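Local coordinates for protein Poly(A) ribonuclease pop2 (Schizosaccharomyces pombe, PDB 2P51) that removes poly(A) tails from mRNA as the metal-dependent 3'-exoribonuclease subunit of the CCR4-NOT complex, releasing 5'-AMP, at residues R24-N36 with K136-L150. Numbering follows the deposited sequence.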
ATOM      1  N   ARG A  24     -14.753  -0.286   2.790  1.00 13.81           N
ATOM      2  CA  ARG A  24     -15.232  -1.639   3.130  1.00 13.84           C
ATOM      3  C   ARG A  24     -14.187  -2.375   3.951  1.00 13.67           C
ATOM      4  O   ARG A  24     -13.090  -2.599   3.415  1.00 14.94           O
ATOM      5  CB  ARG A  24     -15.593  -2.419   1.862  1.00 14.05           C
ATOM      6  CG  ARG A  24     -16.808  -1.815   1.163  1.00 16.28           C
ATOM      7  CD  ARG A  24     -17.294  -2.632  -0.040  1.00 16.76           C
ATOM      8  NE  ARG A  24     -17.842  -3.934   0.330  1.00 16.96           N
ATOM      9  CZ  ARG A  24     -19.089  -4.172   0.707  1.00 15.56           C
ATOM     10  NH1 ARG A  24     -19.951  -3.143   0.773  1.00 19.82           N
ATOM     11  NH2 ARG A  24     -19.518  -5.402   1.026  1.00 20.40           N
ATOM     12  N   ASP A  25     -14.507  -2.704   5.206  1.00 14.39           N
ATOM     13  CA  ASP A  25     -13.529  -3.432   6.018  1.00 16.01           C
ATOM     14  C   ASP A  25     -13.588  -4.927   5.770  1.00 14.82           C
ATOM     15  O   ASP A  25     -14.720  -5.455   5.637  1.00 17.17           O
ATOM     16  CB  ASP A  25     -13.772  -3.237   7.523  1.00 16.83           C
ATOM     17  CG  ASP A  25     -13.020  -2.021   8.015  1.00 15.23           C
ATOM     18  OD1 ASP A  25     -11.787  -1.923   7.994  1.00 19.14           O
ATOM     19  OD2 ASP A  25     -13.728  -1.094   8.470  1.00 27.24           O
ATOM     20  N   VAL A  26     -12.425  -5.552   5.724  1.00 14.64           N
ATOM     21  CA  VAL A  26     -12.368  -6.973   5.447  1.00 14.43           C
ATOM     22  C   VAL A  26     -11.632  -7.636   6.608  1.00 15.20           C
ATOM     23  O   VAL A  26     -10.587  -7.147   7.065  1.00 16.10           O
ATOM     24  CB  VAL A  26     -11.636  -7.234   4.135  1.00 14.75           C
ATOM     25  CG1 VAL A  26     -11.842  -8.662   3.618  1.00 14.66           C
ATOM     26  CG2 VAL A  26     -12.071  -6.264   3.027  1.00 15.12           C
ATOM     27  N   TRP A  27     -12.239  -8.757   7.048  1.00 15.82           N
ATOM     28  CA  TRP A  27     -11.768  -9.596   8.140  1.00 16.19           C
ATOM     29  C   TRP A  27     -11.717 -11.046   7.665  1.00 16.50           C
ATOM     30  O   TRP A  27     -12.054 -11.283   6.500  1.00 15.77           O
ATOM     31  CB  TRP A  27     -12.720  -9.528   9.348  1.00 19.40           C
ATOM     32  CG  TRP A  27     -12.836  -8.098   9.844  1.00 20.72           C
ATOM     33  CD1 TRP A  27     -13.804  -7.186   9.524  1.00 20.45           C
ATOM     34  CD2 TRP A  27     -11.935  -7.442  10.738  1.00 20.16           C
ATOM     35  NE1 TRP A  27     -13.545  -6.002  10.185  1.00 21.37           N
ATOM     36  CE2 TRP A  27     -12.416  -6.130  10.927  1.00 22.18           C
ATOM     37  CE3 TRP A  27     -10.769  -7.818  11.417  1.00 19.42           C
ATOM     38  CZ2 TRP A  27     -11.772  -5.212  11.752  1.00 21.94           C
ATOM     39  CZ3 TRP A  27     -10.123  -6.898  12.238  1.00 18.56           C
ATOM     40  CH2 TRP A  27     -10.633  -5.609  12.395  1.00 21.11           C
ATOM     41  N   SER A  28     -11.293 -11.977   8.505  1.00 18.56           N
ATOM     42  CA  SER A  28     -11.199 -13.345   7.987  1.00 18.59           C
ATOM     43  C   SER A  28     -12.565 -13.837   7.556  1.00 20.02           C
ATOM     44  O   SER A  28     -12.666 -14.698   6.677  1.00 24.30           O
ATOM     45  CB  SER A  28     -10.596 -14.240   9.076  1.00 22.13           C
ATOM     46  OG  SER A  28     -11.467 -14.328  10.177  1.00 22.40           O
ATOM     47  N   THR A  29     -13.635 -13.306   8.139  1.00 18.69           N
ATOM     48  CA  THR A  29     -15.001 -13.796   7.932  1.00 20.34           C
ATOM     49  C   THR A  29     -15.627 -13.376   6.594  1.00 20.59           C
ATOM     50  O   THR A  29     -16.569 -14.009   6.136  1.00 23.38           O
ATOM     51  CB  THR A  29     -15.930 -13.341   9.085  1.00 21.57           C
ATOM     52  OG1 THR A  29     -15.742 -11.930   9.289  1.00 25.42           O
ATOM     53  CG2 THR A  29     -15.555 -13.992  10.402  1.00 26.89           C
ATOM     54  N   ASN A  30     -15.084 -12.311   5.973  1.00 19.25           N
ATOM     55  CA  ASN A  30     -15.669 -11.885   4.705  1.00 16.40           C
ATOM     56  C   ASN A  30     -14.572 -11.701   3.637  1.00 14.74           C
ATOM     57  O   ASN A  30     -14.853 -11.113   2.584  1.00 16.25           O
ATOM     58  CB  ASN A  30     -16.516 -10.626   4.893  1.00 18.37           C
ATOM     59  CG  ASN A  30     -15.673  -9.449   5.338  1.00 16.43           C
ATOM     60  OD1 ASN A  30     -14.568  -9.608   5.863  1.00 19.30           O
ATOM     61  ND2 ASN A  30     -16.200  -8.241   5.120  1.00 17.32           N
ATOM     62  N   LEU A  31     -13.419 -12.278   3.889  1.00 15.46           N
ATOM     63  CA  LEU A  31     -12.315 -12.200   2.898  1.00 15.26           C
ATOM     64  C   LEU A  31     -12.710 -12.658   1.517  1.00 14.73           C
ATOM     65  O   LEU A  31     -12.469 -11.970   0.503  1.00 16.71           O
ATOM     66  CB  LEU A  31     -11.121 -13.025   3.395  1.00 16.41           C
ATOM     67  CG  LEU A  31      -9.945 -13.112   2.395  1.00 15.87           C
ATOM     68  CD1 LEU A  31      -9.339 -11.743   2.126  1.00 16.09           C
ATOM     69  CD2 LEU A  31      -8.930 -14.105   2.947  1.00 18.07           C
ATOM     70  N   GLN A  32     -13.331 -13.830   1.476  1.00 16.77           N
ATOM     71  CA  GLN A  32     -13.600 -14.365   0.131  1.00 16.34           C
ATOM     72  C   GLN A  32     -14.629 -13.541  -0.626  1.00 17.10           C
ATOM     73  O   GLN A  32     -14.525 -13.254  -1.828  1.00 17.39           O
ATOM     74  CB  GLN A  32     -14.042 -15.837   0.243  1.00 22.39           C
ATOM     75  CG  GLN A  32     -14.270 -16.453  -1.111  1.00 30.21           C
ATOM     76  CD  GLN A  32     -13.028 -17.006  -1.775  1.00 48.24           C
ATOM     77  OE1 GLN A  32     -12.354 -16.292  -2.537  1.00 67.22           O
ATOM     78  NE2 GLN A  32     -12.739 -18.275  -1.499  1.00 72.48           N
ATOM     79  N   GLN A  33     -15.685 -13.113   0.073  1.00 17.43           N
ATOM     80  CA  GLN A  33     -16.733 -12.290  -0.540  1.00 18.14           C
ATOM     81  C   GLN A  33     -16.185 -10.981  -1.090  1.00 16.41           C
ATOM     82  O   GLN A  33     -16.481 -10.485  -2.171  1.00 18.34           O
ATOM     83  CB  GLN A  33     -17.801 -12.051   0.546  1.00 24.76           C
ATOM     84  CG  GLN A  33     -18.988 -11.218   0.216  1.00 40.79           C
ATOM     85  CD  GLN A  33     -19.993 -11.062   1.355  1.00 51.54           C
ATOM     86  OE1 GLN A  33     -19.795 -10.326   2.333  1.00 61.75           O
ATOM     87  NE2 GLN A  33     -21.103 -11.787   1.204  1.00 73.77           N
ATOM     88  N   GLU A  34     -15.323 -10.364  -0.250  1.00 15.65           N
ATOM     89  CA  GLU A  34     -14.826  -9.057  -0.670  1.00 15.27           C
ATOM     90  C   GLU A  34     -13.850  -9.223  -1.828  1.00 14.08           C
ATOM     91  O   GLU A  34     -13.857  -8.400  -2.757  1.00 15.38           O
ATOM     92  CB  GLU A  34     -14.211  -8.326   0.539  1.00 17.34           C
ATOM     93  CG  GLU A  34     -15.284  -7.973   1.579  1.00 16.90           C
ATOM     94  CD  GLU A  34     -16.361  -7.049   1.023  1.00 18.40           C
ATOM     95  OE1 GLU A  34     -16.100  -6.122   0.182  1.00 16.80           O
ATOM     96  OE2 GLU A  34     -17.525  -7.263   1.433  1.00 25.90           O
ATOM     97  N   MET A  35     -12.991 -10.271  -1.775  1.00 14.45           N
ATOM     98  CA  MET A  35     -12.116 -10.482  -2.944  1.00 15.27           C
ATOM     99  C   MET A  35     -12.952 -10.765  -4.184  1.00 14.95           C
ATOM    100  O   MET A  35     -12.582 -10.311  -5.278  1.00 15.53           O
ATOM    101  CB  MET A  35     -11.117 -11.623  -2.684  1.00 17.66           C
ATOM    102  CG  MET A  35     -10.056 -11.252  -1.641  1.00 19.05           C
ATOM    103  SD  MET A  35      -9.062  -9.803  -2.145  1.00 25.83           S
ATOM    104  CE  MET A  35      -8.491 -10.395  -3.692  1.00 23.62           C
ATOM    105  N   ASN A  36     -14.059 -11.474  -4.027  1.00 14.73           N
ATOM    106  CA  ASN A  36     -14.918 -11.770  -5.187  1.00 14.60           C
ATOM    107  C   ASN A  36     -15.455 -10.448  -5.742  1.00 13.67           C
ATOM    108  O   ASN A  36     -15.503 -10.277  -6.972  1.00 16.16           O
ATOM    109  CB  ASN A  36     -16.090 -12.710  -4.871  1.00 17.22           C
ATOM    110  CG  ASN A  36     -15.705 -14.136  -4.645  1.00 23.90           C
ATOM    111  OD1 ASN A  36     -16.487 -14.970  -4.098  1.00 29.38           O
ATOM    112  ND2 ASN A  36     -14.510 -14.462  -5.078  1.00 24.61           N
ATOM    113  N   LYS A 136      -9.903  -6.994  17.845  1.00 20.51           N
ATOM    114  CA  LYS A 136     -10.565  -7.597  16.697  1.00 21.20           C
ATOM    115  C   LYS A 136      -9.549  -8.161  15.721  1.00 20.36           C
ATOM    116  O   LYS A 136      -9.832  -9.230  15.147  1.00 19.72           O
ATOM    117  CB  LYS A 136     -11.500  -6.605  16.006  1.00 23.04           C
ATOM    118  CG  LYS A 136     -12.549  -7.336  15.184  1.00 23.70           C
ATOM    119  CD  LYS A 136     -13.652  -6.381  14.746  1.00 26.59           C
ATOM    120  CE  LYS A 136     -14.570  -7.019  13.698  1.00 29.21           C
ATOM    121  NZ  LYS A 136     -15.665  -6.094  13.272  1.00 31.60           N
ATOM    122  N   HIS A 137      -8.398  -7.508  15.552  1.00 19.38           N
ATOM    123  CA  HIS A 137      -7.386  -8.105  14.686  1.00 17.60           C
ATOM    124  C   HIS A 137      -6.919  -9.433  15.288  1.00 16.11           C
ATOM    125  O   HIS A 137      -6.542 -10.353  14.541  1.00 19.14           O
ATOM    126  CB  HIS A 137      -6.183  -7.192  14.518  1.00 18.66           C
ATOM    127  CG  HIS A 137      -6.404  -6.006  13.614  1.00 16.83           C
ATOM    128  ND1 HIS A 137      -5.791  -5.872  12.368  1.00 15.85           N
ATOM    129  CD2 HIS A 137      -7.163  -4.889  13.786  1.00 16.45           C
ATOM    130  CE1 HIS A 137      -6.169  -4.726  11.810  1.00 17.16           C
ATOM    131  NE2 HIS A 137      -7.005  -4.125  12.656  1.00 17.61           N
ATOM    132  N   GLN A 138      -6.937  -9.543  16.628  1.00 18.37           N
ATOM    133  CA  GLN A 138      -6.444 -10.791  17.210  1.00 19.83           C
ATOM    134  C   GLN A 138      -7.481 -11.882  16.978  1.00 20.76           C
ATOM    135  O   GLN A 138      -7.172 -13.047  16.715  1.00 23.29           O
ATOM    136  CB  GLN A 138      -6.124 -10.607  18.699  1.00 21.67           C
ATOM    137  CG  GLN A 138      -5.480 -11.894  19.236  1.00 25.10           C
ATOM    138  CD  GLN A 138      -5.132 -11.760  20.703  1.00 27.21           C
ATOM    139  OE1 GLN A 138      -4.649 -10.702  21.128  1.00 27.21           O
ATOM    140  NE2 GLN A 138      -5.351 -12.795  21.505  1.00 29.28           N
ATOM    141  N   GLU A 139      -8.752 -11.490  17.060  1.00 19.65           N
ATOM    142  CA  GLU A 139      -9.825 -12.459  16.937  1.00 23.14           C
ATOM    143  C   GLU A 139     -10.156 -12.853  15.494  1.00 23.35           C
ATOM    144  O   GLU A 139     -10.277 -14.075  15.280  1.00 24.22           O
ATOM    145  CB  GLU A 139     -11.138 -11.941  17.565  1.00 27.43           C
ATOM    146  CG  GLU A 139     -11.129 -11.910  19.064  1.00 33.06           C
ATOM    147  CD  GLU A 139     -10.863 -13.280  19.685  1.00 44.29           C
ATOM    148  OE1 GLU A 139     -11.631 -14.223  19.388  1.00 46.68           O
ATOM    149  OE2 GLU A 139      -9.865 -13.349  20.454  1.00 53.70           O
ATOM    150  N   VAL A 140     -10.335 -11.870  14.592  1.00 21.34           N
ATOM    151  CA  VAL A 140     -10.796 -12.272  13.236  1.00 20.49           C
ATOM    152  C   VAL A 140      -9.938 -11.603  12.188  1.00 18.49           C
ATOM    153  O   VAL A 140     -10.332 -11.374  11.057  1.00 21.31           O
ATOM    154  CB  VAL A 140     -12.271 -11.940  13.004  1.00 20.32           C
ATOM    155  CG1 VAL A 140     -13.177 -12.875  13.824  1.00 24.20           C
ATOM    156  CG2 VAL A 140     -12.607 -10.511  13.354  1.00 20.78           C
ATOM    157  N   GLY A 141      -8.695 -11.239  12.561  1.00 16.75           N
ATOM    158  CA  GLY A 141      -7.835 -10.700  11.519  1.00 16.89           C
ATOM    159  C   GLY A 141      -7.538 -11.734  10.458  1.00 17.38           C
ATOM    160  O   GLY A 141      -7.501 -12.942  10.702  1.00 20.65           O
ATOM    161  N   ILE A 142      -7.291 -11.278   9.238  1.00 16.22           N
ATOM    162  CA  ILE A 142      -6.967 -12.188   8.141  1.00 15.12           C
ATOM    163  C   ILE A 142      -5.586 -12.798   8.278  1.00 17.37           C
ATOM    164  O   ILE A 142      -4.654 -12.133   8.697  1.00 16.80           O
ATOM    165  CB  ILE A 142      -7.023 -11.405   6.807  1.00 14.49           C
ATOM    166  CG1 ILE A 142      -8.427 -10.850   6.572  1.00 16.31           C
ATOM    167  CG2 ILE A 142      -6.514 -12.229   5.643  1.00 16.11           C
ATOM    168  CD1 ILE A 142      -8.408  -9.589   5.683  1.00 18.89           C
ATOM    169  N   GLU A 143      -5.410 -14.063   7.866  1.00 19.29           N
ATOM    170  CA  GLU A 143      -4.057 -14.589   7.715  1.00 21.50           C
ATOM    171  C   GLU A 143      -3.453 -14.104   6.405  1.00 20.16           C
ATOM    172  O   GLU A 143      -4.109 -14.329   5.362  1.00 21.22           O
ATOM    173  CB  GLU A 143      -4.054 -16.122   7.685  1.00 24.32           C
ATOM    174  CG  GLU A 143      -4.269 -16.718   9.073  1.00 27.99           C
ATOM    175  CD  GLU A 143      -3.066 -16.474   9.976  1.00 34.35           C
ATOM    176  OE1 GLU A 143      -1.943 -16.129   9.530  1.00 33.71           O
ATOM    177  OE2 GLU A 143      -3.276 -16.637  11.196  1.00 43.61           O
ATOM    178  N   PRO A 144      -2.288 -13.449   6.436  1.00 21.31           N
ATOM    179  CA  PRO A 144      -1.708 -12.958   5.174  1.00 20.98           C
ATOM    180  C   PRO A 144      -1.667 -13.977   4.065  1.00 22.28           C
ATOM    181  O   PRO A 144      -1.817 -13.655   2.889  1.00 26.06           O
ATOM    182  CB  PRO A 144      -0.257 -12.609   5.602  1.00 24.27           C
ATOM    183  CG  PRO A 144      -0.518 -12.042   6.991  1.00 23.38           C
ATOM    184  CD  PRO A 144      -1.462 -13.059   7.603  1.00 20.18           C
ATOM    185  N   ALA A 145      -1.425 -15.231   4.409  1.00 22.64           N
ATOM    186  CA  ALA A 145      -1.329 -16.278   3.422  1.00 25.97           C
ATOM    187  C   ALA A 145      -2.635 -16.519   2.695  1.00 25.21           C
ATOM    188  O   ALA A 145      -2.674 -16.759   1.476  1.00 26.43           O
ATOM    189  CB  ALA A 145      -0.853 -17.551   4.152  1.00 28.11           C
ATOM    190  N   ASP A 146      -3.750 -16.477   3.421  1.00 23.34           N
ATOM    191  CA  ASP A 146      -5.084 -16.628   2.815  1.00 21.35           C
ATOM    192  C   ASP A 146      -5.344 -15.479   1.845  1.00 18.91           C
ATOM    193  O   ASP A 146      -5.857 -15.647   0.741  1.00 21.32           O
ATOM    194  CB  ASP A 146      -6.133 -16.681   3.909  1.00 23.65           C
ATOM    195  CG  ASP A 146      -6.088 -17.933   4.764  1.00 26.94           C
ATOM    196  OD1 ASP A 146      -5.460 -18.957   4.366  1.00 32.43           O
ATOM    197  OD2 ASP A 146      -6.713 -17.890   5.855  1.00 25.55           O
ATOM    198  N   PHE A 147      -4.996 -14.276   2.275  1.00 17.35           N
ATOM    199  CA  PHE A 147      -5.146 -13.108   1.402  1.00 17.78           C
ATOM    200  C   PHE A 147      -4.297 -13.245   0.185  1.00 18.39           C
ATOM    201  O   PHE A 147      -4.688 -12.954  -0.950  1.00 19.90           O
ATOM    202  CB  PHE A 147      -4.690 -11.880   2.208  1.00 18.31           C
ATOM    203  CG  PHE A 147      -4.585 -10.607   1.380  1.00 18.01           C
ATOM    204  CD1 PHE A 147      -5.710  -9.904   0.990  1.00 17.47           C
ATOM    205  CD2 PHE A 147      -3.328 -10.124   1.012  1.00 19.43           C
ATOM    206  CE1 PHE A 147      -5.547  -8.746   0.257  1.00 18.13           C
ATOM    207  CE2 PHE A 147      -3.177  -8.970   0.258  1.00 18.24           C
ATOM    208  CZ  PHE A 147      -4.297  -8.252  -0.139  1.00 17.13           C
ATOM    209  N   ALA A 148      -3.070 -13.690   0.399  1.00 21.33           N
ATOM    210  CA  ALA A 148      -2.141 -13.740  -0.736  1.00 22.65           C
ATOM    211  C   ALA A 148      -2.589 -14.716  -1.813  1.00 19.86           C
ATOM    212  O   ALA A 148      -2.508 -14.398  -3.014  1.00 18.63           O
ATOM    213  CB  ALA A 148      -0.771 -14.080  -0.150  1.00 32.24           C
ATOM    214  N   GLU A 149      -3.071 -15.908  -1.449  1.00 22.39           N
ATOM    215  CA  GLU A 149      -3.604 -16.820  -2.443  1.00 20.29           C
ATOM    216  C   GLU A 149      -4.676 -16.152  -3.303  1.00 16.22           C
ATOM    217  O   GLU A 149      -4.676 -16.294  -4.530  1.00 19.80           O
ATOM    218  CB  GLU A 149      -4.258 -17.987  -1.712  1.00 27.65           C
ATOM    219  CG  GLU A 149      -3.645 -19.314  -2.063  1.00 38.57           C
ATOM    220  CD  GLU A 149      -4.187 -20.382  -1.139  1.00 46.12           C
ATOM    221  OE1 GLU A 149      -5.427 -20.375  -0.972  1.00 57.68           O
ATOM    222  OE2 GLU A 149      -3.343 -21.154  -0.639  1.00 66.42           O
ATOM    223  N   LEU A 150      -5.587 -15.427  -2.666  1.00 15.31           N
ATOM    224  CA  LEU A 150      -6.663 -14.748  -3.393  1.00 14.44           C
ATOM    225  C   LEU A 150      -6.131 -13.610  -4.248  1.00 14.37           C
ATOM    226  O   LEU A 150      -6.574 -13.390  -5.378  1.00 15.49           O
ATOM    227  CB  LEU A 150      -7.734 -14.255  -2.407  1.00 14.07           C
ATOM    228  CG  LEU A 150      -8.507 -15.404  -1.709  1.00 17.89           C
ATOM    229  CD1 LEU A 150      -9.527 -14.856  -0.719  1.00 19.27           C
ATOM    230  CD2 LEU A 150      -9.196 -16.324  -2.703  1.00 28.67           C
TER
HETATM  231  O   HOH W   1     -15.615  -4.213  10.802  0.64 41.93           O
HETATM  232  O   HOH W   2     -10.070 -16.037  12.794  0.56 37.54           O
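The indole of Trp27 meets Lys136 with a face and His137 with its rim. Over that face runs the extended aliphatic chain of Lys136, its CE 3.8 Å from the centroid of the five-membered ring in a CH-pi contact; NZ lies farther off-centre, in a cation-pi position. A water accepts from both Trp27 NE1 and Lys136 NZ, tying the two polar ends together. The far rim of the indole, CZ3 and CH2, points at the face of the His137 imidazole in a T-shaped pair with planes at 76°. Val140 O lies in the indole plane at the edge by CE3, and also close to CB; the same oxygen receives a nearly straight hydrogen bond from Ser28 N (2.8 Å, 171°). Were Trp27 an alanine, the Lys136 chain and the imidazole face would probably lose their aromatic partner, and a gap would open beside Val140. Ile142 sends CG1 against the Trp27 carbonyl carbon and CD1 onto Val26, while its CG2 turns to Leu31 CD2. Farther along, Leu31 and Leu150 meet tip to tip, Leu31 CG lying 3.6 Å from Leu150 CD1. Leu31 leaves its backbone with CG opposite N, and its CD1 branch comes to the edge of the Phe147 ring. Met35 CG packs on Leu150 CD1 at 3.8 Å, and its sulfur makes an oblique Met-aromatic contact with Phe147. These side chains join the short segments 31-36 and 144-150, whose axes come within 10.8 Å at an angle of 27°. Both helices cover the DEDD-nuclease sheet near its edge strand 23-26, which pairs with strand 105-109; Met35 and Phe147 reach Phe108, and Phe147 also touches Ile88. Helix 134-140 is tied in by the hydrogen bond of His137 ND1 to Phe110 O.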